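PDB 2NXW: indole-3-pyruvate decarboxylase from Azospirillum brasilense, which catalyses the thiamine diphosphate- and metal-dependent decarboxylation of indole-3-pyruvate to indole-3-acetaldehyde and CO2, a step of auxin biosynthesis. Local coordinates for residues A398-G401 against D402-T406; T445-G448 against D449-Q453; M539-R542 against G543-S546. One frame throughout, in Å; residues are numbered along the deposited sequence.

Contact 1 (A398-G401 against D402-T406). With TPP (thiamine diphosphate), chain E.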
loop_
_atom_site.group_PDB
_atom_site.type_symbol
_atom_site.label_atom_id
_atom_site.label_comp_id
_atom_site.label_asym_id
_atom_site.label_seq_id
_atom_site.Cartn_x
_atom_site.Cartn_y
_atom_site.Cartn_z
ATOM N N ALA A 398 23.536 -26.859 2.733
ATOM C CA ALA A 398 23.770 -26.204 4.006
ATOM C C ALA A 398 22.583 -25.361 4.426
ATOM O O ALA A 398 21.870 -24.807 3.594
ATOM C CB ALA A 398 25.013 -25.316 3.907
ATOM N N ASP A 399 22.362 -25.291 5.735
ATOM C CA ASP A 399 21.306 -24.453 6.280
ATOM C C ASP A 399 21.951 -23.084 6.510
ATOM O O ASP A 399 23.110 -22.868 6.138
ATOM C CB ASP A 399 20.800 -25.021 7.609
ATOM C CG ASP A 399 19.325 -24.729 7.837
ATOM O OD1 ASP A 399 18.980 -23.536 7.985
ATOM O OD2 ASP A 399 18.518 -25.681 7.866
ATOM N N MET A 400 21.197 -22.157 7.090
ATOM C CA MET A 400 21.729 -20.838 7.410
ATOM C C MET A 400 22.287 -20.928 8.828
ATOM O O MET A 400 21.641 -21.490 9.719
ATOM C CB MET A 400 20.619 -19.782 7.357
ATOM C CG MET A 400 21.062 -18.400 7.816
ATOM S SD MET A 400 22.432 -17.763 6.852
ATOM C CE MET A 400 22.658 -16.176 7.633
ATOM N N GLY A 401 23.485 -20.382 9.016
ATOM C CA GLY A 401 24.156 -20.411 10.313
ATOM C C GLY A 401 25.645 -20.548 10.054
ATOM O O GLY A 401 26.090 -20.437 8.916
ATOM N N ASP A 402 26.447 -20.777 11.090
ATOM C CA ASP A 402 27.877 -20.927 10.855
ATOM C C ASP A 402 28.159 -22.158 9.987
ATOM O O ASP A 402 29.224 -22.270 9.382
ATOM C CB ASP A 402 28.648 -20.992 12.182
ATOM C CG ASP A 402 30.125 -20.644 12.013
ATOM O OD1 ASP A 402 30.497 -20.101 10.950
ATOM O OD2 ASP A 402 30.906 -20.912 12.951
ATOM N N CYS A 403 27.198 -23.077 9.896
ATOM C CA CYS A 403 27.391 -24.237 9.029
ATOM C C CYS A 403 27.639 -23.780 7.578
ATOM O O CYS A 403 28.462 -24.366 6.876
ATOM C CB CYS A 403 26.171 -25.163 9.092
ATOM S SG CYS A 403 24.574 -24.404 8.677
ATOM N N LEU A 404 26.956 -22.720 7.148
ATOM C CA LEU A 404 27.122 -22.186 5.794
ATOM C C LEU A 404 28.486 -21.505 5.653
ATOM O O LEU A 404 29.181 -21.682 4.660
ATOM C CB LEU A 404 26.022 -21.171 5.482
ATOM C CG LEU A 404 26.182 -20.428 4.151
ATOM C CD1 LEU A 404 26.382 -21.407 2.994
ATOM C CD2 LEU A 404 24.960 -19.567 3.927
ATOM N N PHE A 405 28.858 -20.712 6.648
ATOM C CA PHE A 405 30.142 -20.029 6.611
ATOM C C PHE A 405 31.298 -21.035 6.615
ATOM O O PHE A 405 32.337 -20.794 5.999
ATOM C CB PHE A 405 30.231 -19.055 7.793
ATOM C CG PHE A 405 29.369 -17.836 7.628
ATOM C CD1 PHE A 405 29.921 -16.622 7.230
ATOM C CD2 PHE A 405 27.995 -17.906 7.830
ATOM C CE1 PHE A 405 29.119 -15.496 7.033
ATOM C CE2 PHE A 405 27.176 -16.784 7.632
ATOM C CZ PHE A 405 27.748 -15.571 7.231
ATOM N N THR A 406 31.101 -22.169 7.280
ATOM C CA THR A 406 32.104 -23.222 7.328
ATOM C C THR A 406 32.152 -23.951 5.982
ATOM O O THR A 406 33.230 -24.293 5.489
ATOM C CB THR A 406 31.773 -24.239 8.413
ATOM O OG1 THR A 406 31.641 -23.563 9.673
ATOM C CG2 THR A 406 32.892 -25.262 8.529
HETATM N "N1'" TPP E . 14.019 -17.868 11.626
HETATM C "C2'" TPP E . 14.208 -18.304 10.371
HETATM C CM2 TPP E . 13.165 -19.205 9.727
HETATM N "N3'" TPP E . 15.296 -17.951 9.679
HETATM C "C4'" TPP E . 16.257 -17.141 10.207
HETATM N "N4'" TPP E . 17.310 -16.760 9.432
HETATM C "C5'" TPP E . 16.132 -16.702 11.565
HETATM C "C6'" TPP E . 14.957 -17.077 12.249
HETATM C "C7'" TPP E . 17.193 -15.823 12.266
HETATM N N3 TPP E . 18.537 -16.525 12.492
HETATM C C2 TPP E . 19.534 -16.277 11.639
HETATM S S1 TPP E . 20.877 -17.219 12.260
HETATM C C5 TPP E . 20.050 -17.898 13.658
HETATM C C4 TPP E . 18.773 -17.351 13.572
HETATM C CM4 TPP E . 17.688 -17.681 14.635
HETATM C C6 TPP E . 20.651 -18.824 14.639
HETATM C C7 TPP E . 20.949 -20.172 13.957
HETATM O O7 TPP E . 21.301 -21.040 15.004
HETATM P PA TPP E . 21.952 -22.385 14.480
HETATM O O1A TPP E . 21.063 -23.141 13.496
HETATM O O2A TPP E . 22.199 -23.203 15.746
HETATM O O3A TPP E . 23.352 -22.125 13.767
HETATM P PB TPP E . 24.518 -21.196 14.488
HETATM O O1B TPP E . 24.643 -21.564 15.967
HETATM O O2B TPP E . 25.804 -21.531 13.679
HETATM O O3B TPP E . 24.198 -19.719 14.310
#
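The ring of Phe405 meets the carbonyl oxygen of Gly401 at its edge and in its plane, with CD2 3.3 Å from Gly401 O. The same ring also packs edge-to-face with Phe305 and with Phe552. CG of Phe405 lies anti to its own carbonyl carbon, chi1 -73°, which swings the ring back over the start of the helix and brings its edge against that of the Gly401 carbonyl oxygen. Gly401 is the N-cap residue, and its carbonyl also accepts from Leu404 N, 3.0 Å from Gly401 O, a bond spanning three residues that starts the helix.

Behind this turn the side chains fold onto the incoming chain. Cys403 SG sits over the backbone of Asp399, 3.3 Å from Asp399 O, a carbonyl that is buried without a hydrogen-bond partner. Leu404 divides its branches: CD1 packs on Ala398 CB and CD2 reaches Met400 SD. Asp399 turns its carboxylate to its own chain, where OD1 accepts from Met400 N at 2.8 Å, while Gly425 N and Gly427 N supply further donors.

The motif illustrates anion binding by a helix N-terminus. Asp402 N, the first amide of the helix, donates to O2B of the cofactor at 2.8 Å and 158°, and the helix dipole would be expected to favour the negative diphosphate. Gly401, with phi 145°, has no side chain, and the diphosphate comes close to its backbone. The turn carries strand 395-398 of the parallel sheet into helix 402-407, with the neighbouring strand 443-448 touching Ala398, Asp399 and Cys403, and helices 376-388 and 547-558 against Asp402.

Contact 2 (T445-G448 against D449-Q453); sequences TVVG and DGAFQ. With MG (magnesium ion), chain C; TPP (thiamine diphosphate), chain E.
Strand 445-448 turns directly into helix 449-453 in a buried, local contact at the C-terminal end of a strand of the cofactor-binding sheet, the two short segments running nearly perpendicular at 99°. The joint is made by Gly448, the N-cap residue, whose carbonyl accepts from Phe452 N at 2.9 Å with an N-H...O angle of 153° to close the first helical turn. Beside it Val447 splits its contacts between two residues: CG2 packs on Ala451 CB at 3.7 Å, and CG1 comes to the edge of the Phe452 ring. With CG anti to the backbone N (chi1 -166°) the Phe452 ring is carried away from the strand, to meet Trp457 edge-to-face and Phe499 as well.

The sequence Gly-Asp-Gly opens the signature motif of thiamine diphosphate enzymes, and here each residue has its task. Asp449 OD1 binds the magnesium ion at 2.0 Å, which the cofactor oxygens O2A and O1B, a water, the side-chain OD1 of Asn476 and the backbone O of Ser478 also coordinate. Gly450 N donates to O2A of the cofactor at 2.8 Å, and Ala451 N to O1A at 2.9 Å. The alpha phosphate is thus gripped by two consecutive amides at a helix start and by the metal. Gly448 and Gly450, without side chains, let the diphosphate lie close to the backbone, and the methyl of Ala451 touches both O1A and Val447 CG2.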
loop_
_atom_site.group_PDB
_atom_site.type_symbol
_atom_site.label_atom_id
_atom_site.label_comp_id
_atom_site.label_asym_id
_atom_site.label_seq_id
_atom_site.Cartn_x
_atom_site.Cartn_y
_atom_site.Cartn_z
ATOM N N THR A 445 25.032 -32.950 4.260
ATOM C CA THR A 445 24.299 -31.806 4.779
ATOM C C THR A 445 24.991 -31.250 6.017
ATOM O O THR A 445 25.413 -32.014 6.877
ATOM C CB THR A 445 22.882 -32.219 5.185
ATOM O OG1 THR A 445 22.195 -32.718 4.033
ATOM C CG2 THR A 445 22.109 -31.039 5.759
ATOM N N VAL A 446 25.132 -29.927 6.079
ATOM C CA VAL A 446 25.684 -29.279 7.275
ATOM C C VAL A 446 24.554 -28.392 7.823
ATOM O O VAL A 446 23.877 -27.680 7.075
ATOM C CB VAL A 446 26.974 -28.461 6.993
ATOM C CG1 VAL A 446 28.105 -29.415 6.583
ATOM C CG2 VAL A 446 26.730 -27.422 5.923
ATOM N N VAL A 447 24.352 -28.446 9.134
ATOM C CA VAL A 447 23.233 -27.748 9.754
ATOM C C VAL A 447 23.525 -27.504 11.234
ATOM O O VAL A 447 24.163 -28.327 11.892
ATOM C CB VAL A 447 21.947 -28.638 9.592
ATOM C CG1 VAL A 447 22.188 -30.027 10.206
ATOM C CG2 VAL A 447 20.727 -27.978 10.226
ATOM N N GLY A 448 23.054 -26.374 11.747
ATOM C CA GLY A 448 23.263 -26.053 13.153
ATOM C C GLY A 448 22.179 -26.632 14.051
ATOM O O GLY A 448 21.179 -27.171 13.575
ATOM N N ASP A 449 22.359 -26.528 15.365
ATOM C CA ASP A 449 21.375 -27.062 16.287
ATOM C C ASP A 449 20.029 -26.333 16.233
ATOM O O ASP A 449 18.970 -26.957 16.304
ATOM C CB ASP A 449 21.935 -27.100 17.736
ATOM C CG ASP A 449 22.483 -25.755 18.226
ATOM O OD1 ASP A 449 23.311 -25.118 17.532
ATOM O OD2 ASP A 449 22.092 -25.378 19.350
ATOM N N GLY A 450 20.072 -25.014 16.092
ATOM C CA GLY A 450 18.832 -24.261 16.007
ATOM C C GLY A 450 18.036 -24.665 14.779
ATOM O O GLY A 450 16.819 -24.898 14.856
ATOM N N ALA A 451 18.718 -24.768 13.643
ATOM C CA ALA A 451 18.035 -25.156 12.407
ATOM C C ALA A 451 17.559 -26.606 12.436
ATOM O O ALA A 451 16.493 -26.920 11.902
ATOM C CB ALA A 451 18.935 -24.938 11.215
ATOM N N PHE A 452 18.338 -27.492 13.049
ATOM C CA PHE A 452 17.916 -28.880 13.105
ATOM C C PHE A 452 16.620 -29.008 13.911
ATOM O O PHE A 452 15.764 -29.820 13.589
ATOM C CB PHE A 452 19.009 -29.751 13.724
ATOM C CG PHE A 452 18.793 -31.219 13.510
ATOM C CD1 PHE A 452 19.400 -31.875 12.444
ATOM C CD2 PHE A 452 17.947 -31.935 14.348
ATOM C CE1 PHE A 452 19.161 -33.242 12.221
ATOM C CE2 PHE A 452 17.700 -33.293 14.128
ATOM C CZ PHE A 452 18.314 -33.941 13.056
ATOM N N GLN A 453 16.480 -28.217 14.975
ATOM C CA GLN A 453 15.266 -28.259 15.781
ATOM C C GLN A 453 14.035 -27.904 14.945
ATOM O O GLN A 453 12.918 -28.267 15.289
ATOM C CB GLN A 453 15.365 -27.274 16.950
ATOM C CG GLN A 453 16.371 -27.649 18.012
ATOM C CD GLN A 453 16.518 -26.551 19.024
ATOM O OE1 GLN A 453 15.584 -25.780 19.255
ATOM N NE2 GLN A 453 17.683 -26.481 19.655
HETATM MG MG MG C . 23.910 -23.246 16.940
HETATM N "N1'" TPP E . 14.019 -17.868 11.626
HETATM C "C2'" TPP E . 14.208 -18.304 10.371
HETATM C CM2 TPP E . 13.165 -19.205 9.727
HETATM N "N3'" TPP E . 15.296 -17.951 9.679
HETATM C "C4'" TPP E . 16.257 -17.141 10.207
HETATM N "N4'" TPP E . 17.310 -16.760 9.432
HETATM C "C5'" TPP E . 16.132 -16.702 11.565
HETATM C "C6'" TPP E . 14.957 -17.077 12.249
HETATM C "C7'" TPP E . 17.193 -15.823 12.266
HETATM N N3 TPP E . 18.537 -16.525 12.492
HETATM C C2 TPP E . 19.534 -16.277 11.639
HETATM S S1 TPP E . 20.877 -17.219 12.260
HETATM C C5 TPP E . 20.050 -17.898 13.658
HETATM C C4 TPP E . 18.773 -17.351 13.572
HETATM C CM4 TPP E . 17.688 -17.681 14.635
HETATM C C6 TPP E . 20.651 -18.824 14.639
HETATM C C7 TPP E . 20.949 -20.172 13.957
HETATM O O7 TPP E . 21.301 -21.040 15.004
HETATM P PA TPP E . 21.952 -22.385 14.480
HETATM O O1A TPP E . 21.063 -23.141 13.496
HETATM O O2A TPP E . 22.199 -23.203 15.746
HETATM O O3A TPP E . 23.352 -22.125 13.767
HETATM P PB TPP E . 24.518 -21.196 14.488
HETATM O O1B TPP E . 24.643 -21.564 15.967
HETATM O O2B TPP E . 25.804 -21.531 13.679
HETATM O O3B TPP E . 24.198 -19.719 14.310
HETATM O O HOH W 1 25.095 -24.351 15.557
#

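Contact 3 (M539-R542 against G543-S546)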
loop_
_atom_site.group_PDB
_atom_site.type_symbol
_atom_site.label_atom_id
_atom_site.label_comp_id
_atom_site.label_asym_id
_atom_site.label_seq_id
_atom_site.Cartn_x
_atom_site.Cartn_y
_atom_site.Cartn_z
ATOM N N MET A 539 29.813 -31.517 18.896
ATOM C CA MET A 539 29.676 -30.533 19.966
ATOM C C MET A 539 30.744 -29.453 19.767
ATOM O O MET A 539 31.923 -29.748 19.591
ATOM C CB MET A 539 29.842 -31.210 21.327
ATOM C CG MET A 539 28.945 -32.439 21.521
ATOM S SD MET A 539 27.183 -32.124 21.119
ATOM C CE MET A 539 26.737 -31.041 22.486
ATOM N N ILE A 540 30.315 -28.198 19.779
ATOM C CA ILE A 540 31.214 -27.067 19.566
ATOM C C ILE A 540 30.961 -26.033 20.655
ATOM O O ILE A 540 29.814 -25.748 20.975
ATOM C CB ILE A 540 30.920 -26.406 18.201
ATOM C CG1 ILE A 540 31.100 -27.430 17.082
ATOM C CG2 ILE A 540 31.828 -25.186 17.978
ATOM C CD1 ILE A 540 30.650 -26.916 15.705
ATOM N N PRO A 541 32.027 -25.468 21.246
ATOM C CA PRO A 541 31.778 -24.466 22.289
ATOM C C PRO A 541 31.208 -23.162 21.715
ATOM O O PRO A 541 31.417 -22.833 20.544
ATOM C CB PRO A 541 33.169 -24.219 22.890
ATOM C CG PRO A 541 33.960 -25.440 22.531
ATOM C CD PRO A 541 33.462 -25.795 21.144
ATOM N N ARG A 542 30.478 -22.427 22.548
ATOM C CA ARG A 542 29.969 -21.130 22.135
ATOM C C ARG A 542 31.179 -20.206 21.981
ATOM O O ARG A 542 32.204 -20.385 22.666
ATOM C CB ARG A 542 29.026 -20.566 23.192
ATOM C CG ARG A 542 27.748 -21.353 23.325
ATOM C CD ARG A 542 26.942 -20.859 24.495
ATOM N NE ARG A 542 25.744 -21.661 24.700
ATOM C CZ ARG A 542 25.091 -21.739 25.852
ATOM N NH1 ARG A 542 25.519 -21.051 26.906
ATOM N NH2 ARG A 542 24.039 -22.529 25.967
ATOM N N GLY A 543 31.076 -19.237 21.081
ATOM C CA GLY A 543 32.173 -18.303 20.877
ATOM C C GLY A 543 33.224 -18.774 19.883
ATOM O O GLY A 543 34.158 -18.033 19.567
ATOM N N VAL A 544 33.084 -19.999 19.383
ATOM C CA VAL A 544 34.045 -20.555 18.432
ATOM C C VAL A 544 33.389 -20.530 17.062
ATOM O O VAL A 544 32.380 -21.196 16.836
ATOM C CB VAL A 544 34.425 -21.988 18.843
ATOM C CG1 VAL A 544 35.498 -22.544 17.912
ATOM C CG2 VAL A 544 34.944 -21.972 20.293
ATOM N N LEU A 545 33.973 -19.748 16.162
ATOM C CA LEU A 545 33.421 -19.534 14.826
ATOM C C LEU A 545 34.324 -19.967 13.688
ATOM O O LEU A 545 35.535 -20.088 13.845
ATOM C CB LEU A 545 33.146 -18.036 14.641
ATOM C CG LEU A 545 32.504 -17.310 15.819
ATOM C CD1 LEU A 545 32.408 -15.821 15.520
ATOM C CD2 LEU A 545 31.127 -17.897 16.086
ATOM N N SER A 546 33.717 -20.176 12.526
ATOM C CA SER A 546 34.483 -20.505 11.330
ATOM C C SER A 546 35.295 -19.254 10.978
ATOM O O SER A 546 34.955 -18.151 11.410
ATOM C CB SER A 546 33.547 -20.819 10.158
ATOM O OG SER A 546 32.813 -19.670 9.762
HETATM O O HOH W 2 30.044 -21.816 18.355
#
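Gly543 takes up the chain directly from Arg542, and these two are the central residues of a type II beta turn from Pro541 to Val544. Its positive phi of 87° is the conformation that glycine adopts readily at this position of a type II turn, and its amide N donates to Glu480 OE2. Val544 closes the turn: its N reaches back to Pro541 O at 3.5 Å, a weak hydrogen bond. A water lies near both carbonyls, 2.8 Å from Pro541 O and 2.9 Å from Val544 O. Chi1 of -176° puts Val544 CG1 anti to the backbone N and leaves CG2 beside that N, facing the proline. CG2 touches Pro541 CB at 3.9 Å, the two side chains meeting at a slant. Val544 CB also meets the CG2 branch of Ile540 at 4.2 Å. Leu545 leads on to Ser546, the N-cap of the following helix, whose OG accepts from Leu549 N and is hydrogen-bonded to Asp402 OD1 as well.

The extended arm of Arg542 leads away from the turn and sends NH2 to Ala477 O. Lying at the surface, this turn links strand 534-539 to helix 547-558, with helix 376-388 against Ile540 and Val544 and helix 480-485 against Arg542 and Leu545.

In the fold
The three contacts follow one another along the chain, each at or just after the C-terminal end of a strand of the same parallel sheet: contact 1 after strand 395-398, contact 2 at the end of its neighbour 443-448, and contact 3 after 534-539. Contacts 1 and 2, with centres about 9 Å apart, touch directly through Asp399 N and Val446 O and through Ala398 packing on Val446; their helix starts hold different phosphates of one cofactor. Contact 3 lies about 13 Å from contact 1, centre to centre, and packs Ser546 on Phe405 and Thr406, but does not touch contact 2. Two phosphate-binding turns thus lie at the C-terminal ends of adjacent strands, and the third, at the surface, touches the first.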